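Local coordinates for protein TipC2 (Streptococcus intermedius B196, PDB 6DHX) that probably acts as an immunity protein, protecting the bacterium from an antibacterial toxin exported by the type VII secretion system, at residues Val121-Glu126 with Ala142-Tyr147. Residues are numbered along the deposited sequence; the frame is centred on the assembly and turned at random.
Sequences VKIALE and AYLKKY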
ATOM      1  N   VAL A 121      -8.060  -7.778  -1.664  1.00 26.21           N
ATOM      2  CA  VAL A 121      -7.308  -8.923  -1.142  1.00 29.16           C
ATOM      3  C   VAL A 121      -6.940  -9.850  -2.288  1.00 29.34           C
ATOM      4  O   VAL A 121      -7.806 -10.210  -3.111  1.00 28.08           O
ATOM      5  CB  VAL A 121      -8.121  -9.739  -0.120  1.00 40.61           C
ATOM      6  CG1 VAL A 121      -7.201 -10.647   0.579  1.00 32.12           C
ATOM      7  CG2 VAL A 121      -8.805  -8.885   0.847  1.00 43.86           C
ATOM      8  N   LYS A 122      -5.691 -10.291  -2.303  1.00 29.81           N
ATOM      9  CA  LYS A 122      -5.177 -11.231  -3.284  1.00 28.77           C
ATOM     10  C   LYS A 122      -4.424 -12.339  -2.553  1.00 29.68           C
ATOM     11  O   LYS A 122      -4.127 -12.246  -1.351  1.00 33.35           O
ATOM     12  CB  LYS A 122      -4.236 -10.514  -4.278  1.00 33.55           C
ATOM     13  CG  LYS A 122      -4.877  -9.366  -5.080  1.00 36.83           C
ATOM     14  CD  LYS A 122      -3.802  -8.696  -5.958  1.00 41.85           C
ATOM     15  CE  LYS A 122      -4.281  -7.394  -6.639  1.00 47.38           C
ATOM     16  NZ  LYS A 122      -5.673  -7.083  -6.288  1.00 52.72           N
ATOM     17  N   ILE A 123      -4.088 -13.390  -3.296  1.00 30.83           N
ATOM     18  CA  ILE A 123      -3.352 -14.525  -2.777  1.00 29.53           C
ATOM     19  C   ILE A 123      -2.093 -14.707  -3.616  1.00 39.10           C
ATOM     20  O   ILE A 123      -2.109 -14.484  -4.830  1.00 41.92           O
ATOM     21  CB  ILE A 123      -4.226 -15.809  -2.807  1.00 31.28           C
ATOM     22  CG1 ILE A 123      -5.398 -15.666  -1.819  1.00 32.74           C
ATOM     23  CG2 ILE A 123      -3.406 -17.013  -2.538  1.00 34.89           C
ATOM     24  CD1 ILE A 123      -4.962 -15.726  -0.320  1.00 34.80           C
ATOM     25  N   ALA A 124      -0.997 -15.087  -2.969  1.00 35.94           N
ATOM     26  CA  ALA A 124       0.204 -15.550  -3.658  1.00 37.35           C
ATOM     27  C   ALA A 124       0.482 -16.996  -3.270  1.00 41.96           C
ATOM     28  O   ALA A 124       0.503 -17.328  -2.079  1.00 40.97           O
ATOM     29  CB  ALA A 124       1.421 -14.669  -3.306  1.00 40.27           C
ATOM     30  N   LEU A 125       0.675 -17.854  -4.277  1.00 41.22           N
ATOM     31  CA  LEU A 125       1.080 -19.242  -4.081  1.00 45.38           C
ATOM     32  C   LEU A 125       2.555 -19.376  -4.400  1.00 50.40           C
ATOM     33  O   LEU A 125       2.991 -18.988  -5.486  1.00 57.36           O
ATOM     34  CB  LEU A 125       0.290 -20.186  -4.982  1.00 48.80           C
ATOM     35  CG  LEU A 125      -1.215 -20.179  -4.819  1.00 47.64           C
ATOM     36  CD1 LEU A 125      -1.815 -21.307  -5.677  1.00 47.06           C
ATOM     37  CD2 LEU A 125      -1.564 -20.348  -3.353  1.00 50.74           C
ATOM     38  N   GLU A 126       3.320 -19.921  -3.464  1.00 49.22           N
ATOM     39  CA  GLU A 126       4.755 -20.058  -3.666  1.00 50.27           C
ATOM     40  C   GLU A 126       5.038 -21.447  -4.206  1.00 58.11           C
ATOM     41  O   GLU A 126       4.799 -22.444  -3.517  1.00 59.40           O
ATOM     42  CB  GLU A 126       5.517 -19.841  -2.370  1.00 52.89           C
ATOM     43  CG  GLU A 126       5.239 -18.521  -1.724  1.00 49.86           C
ATOM     44  CD  GLU A 126       5.759 -18.502  -0.301  1.00 53.33           C
ATOM     45  OE1 GLU A 126       6.272 -19.551   0.146  1.00 61.31           O
ATOM     46  OE2 GLU A 126       5.661 -17.446   0.357  1.00 50.08           O
ATOM     47  N   ALA A 142     -11.809 -18.705  -0.955  1.00 31.49           N
ATOM     48  CA  ALA A 142     -11.573 -20.103  -0.585  1.00 32.64           C
ATOM     49  C   ALA A 142     -10.280 -20.262   0.222  1.00 37.43           C
ATOM     50  O   ALA A 142     -10.238 -21.031   1.195  1.00 37.39           O
ATOM     51  CB  ALA A 142     -11.547 -21.005  -1.827  1.00 33.18           C
ATOM     52  N   TYR A 143      -9.209 -19.574  -0.190  1.00 34.51           N
ATOM     53  CA  TYR A 143      -7.975 -19.632   0.580  1.00 40.00           C
ATOM     54  C   TYR A 143      -8.178 -19.029   1.955  1.00 37.46           C
ATOM     55  O   TYR A 143      -7.662 -19.556   2.952  1.00 37.67           O
ATOM     56  CB  TYR A 143      -6.834 -18.906  -0.144  1.00 34.62           C
ATOM     57  CG  TYR A 143      -6.250 -19.695  -1.266  1.00 37.45           C
ATOM     58  CD1 TYR A 143      -5.302 -20.694  -1.022  1.00 41.21           C
ATOM     59  CD2 TYR A 143      -6.672 -19.472  -2.579  1.00 35.46           C
ATOM     60  CE1 TYR A 143      -4.793 -21.454  -2.067  1.00 44.12           C
ATOM     61  CE2 TYR A 143      -6.181 -20.220  -3.621  1.00 36.90           C
ATOM     62  CZ  TYR A 143      -5.236 -21.196  -3.368  1.00 40.55           C
ATOM     63  OH  TYR A 143      -4.742 -21.913  -4.430  1.00 45.04           O
ATOM     64  N   LEU A 144      -8.869 -17.880   2.025  1.00 33.60           N
ATOM     65  CA  LEU A 144      -9.050 -17.242   3.330  1.00 34.98           C
ATOM     66  C   LEU A 144      -9.825 -18.162   4.259  1.00 40.12           C
ATOM     67  O   LEU A 144      -9.442 -18.351   5.426  1.00 41.18           O
ATOM     68  CB  LEU A 144      -9.767 -15.898   3.183  1.00 33.61           C
ATOM     69  CG  LEU A 144      -9.009 -14.877   2.342  1.00 34.56           C
ATOM     70  CD1 LEU A 144      -9.844 -13.614   2.246  1.00 36.42           C
ATOM     71  CD2 LEU A 144      -7.636 -14.530   2.977  1.00 32.89           C
ATOM     72  N   LYS A 145     -10.915 -18.752   3.746  1.00 39.75           N
ATOM     73  CA  LYS A 145     -11.705 -19.697   4.549  1.00 37.17           C
ATOM     74  C   LYS A 145     -10.872 -20.892   4.994  1.00 44.15           C
ATOM     75  O   LYS A 145     -10.973 -21.335   6.146  1.00 45.36           O
ATOM     76  CB  LYS A 145     -12.932 -20.151   3.762  1.00 41.62           C
ATOM     77  CG  LYS A 145     -13.835 -21.150   4.533  1.00 48.52           C
ATOM     78  CD  LYS A 145     -14.941 -21.664   3.587  1.00 50.31           C
ATOM     79  CE  LYS A 145     -15.804 -22.744   4.231  1.00 59.65           C
ATOM     80  NZ  LYS A 145     -16.518 -23.512   3.167  1.00 59.09           N
ATOM     81  N   LYS A 146     -10.040 -21.430   4.107  1.00 41.83           N
ATOM     82  CA  LYS A 146      -9.222 -22.580   4.489  1.00 45.46           C
ATOM     83  C   LYS A 146      -8.323 -22.252   5.673  1.00 45.92           C
ATOM     84  O   LYS A 146      -8.229 -23.027   6.630  1.00 48.35           O
ATOM     85  CB  LYS A 146      -8.397 -23.052   3.302  1.00 43.83           C
ATOM     86  CG  LYS A 146      -7.436 -24.136   3.614  1.00 48.27           C
ATOM     87  CD  LYS A 146      -6.828 -24.678   2.334  1.00 48.68           C
ATOM     88  CE  LYS A 146      -6.013 -25.931   2.658  1.00 53.47           C
ATOM     89  NZ  LYS A 146      -4.975 -26.126   1.612  1.00 54.83           N
ATOM     90  N   TYR A 147      -7.679 -21.098   5.647  1.00 42.47           N
ATOM     91  CA  TYR A 147      -6.742 -20.748   6.696  1.00 44.62           C
ATOM     92  C   TYR A 147      -7.382 -19.957   7.834  1.00 46.87           C
ATOM     93  O   TYR A 147      -6.660 -19.435   8.690  1.00 54.37           O
ATOM     94  CB  TYR A 147      -5.556 -20.004   6.077  1.00 47.73           C
ATOM     95  CG  TYR A 147      -4.767 -20.946   5.201  1.00 45.04           C
ATOM     96  CD1 TYR A 147      -4.027 -21.978   5.769  1.00 50.57           C
ATOM     97  CD2 TYR A 147      -4.778 -20.836   3.826  1.00 41.65           C
ATOM     98  CE1 TYR A 147      -3.331 -22.867   4.988  1.00 51.05           C
ATOM     99  CE2 TYR A 147      -4.090 -21.746   3.024  1.00 46.45           C
ATOM    100  CZ  TYR A 147      -3.350 -22.744   3.621  1.00 50.15           C
ATOM    101  OH  TYR A 147      -2.643 -23.647   2.860  1.00 55.23           O
TER
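One face of the Tyr-143 ring lies against Ile-123, whose CG2 methyl makes a CH-pi contact 4.2 Å from the ring centroid and only 14° off the ring normal, displaced somewhat toward the rim. Leu-125 crosses the phenol end of the same ring at about a right angle, with its CD2 oblique to the ring. Leu-125 CD2 comes to 3.6 Å from Tyr-143 CE1, and Leu-125 CD1 lies close against the hydroxyl, 3.2 Å from Tyr-143 OH. With chi1 of Ile-123 at -67°, CG1 stands beside the backbone N and CG2 anti to it, which sets CG2 over the CG-CD2 side of the ring. The CG1 branch runs along the base of the tyrosine toward Leu-144: Ile-123 CD1 lies 3.7 Å from Tyr-143 CB and 4.4 Å from Leu-144 CD2. Leu-144 CD1 in turn sits 4.3 Å from Val-121 CG1. This is largely apolar helix-on-sheet packing, the axes of segments 121-126 and 142-146 approaching to 9.7 Å at a steep 77°. Helix 137-146 follows strand 130-134, an antiparallel neighbour of strand 116-127, and folds back over the sheet; its Val-140 also touches Val-121 and Ile-123. Ile-134 borders both Leu-125 and Tyr-143, while Trp-192 and Trp-195 of the C-terminal tail pack on Val-121 and Leu-144, respectively.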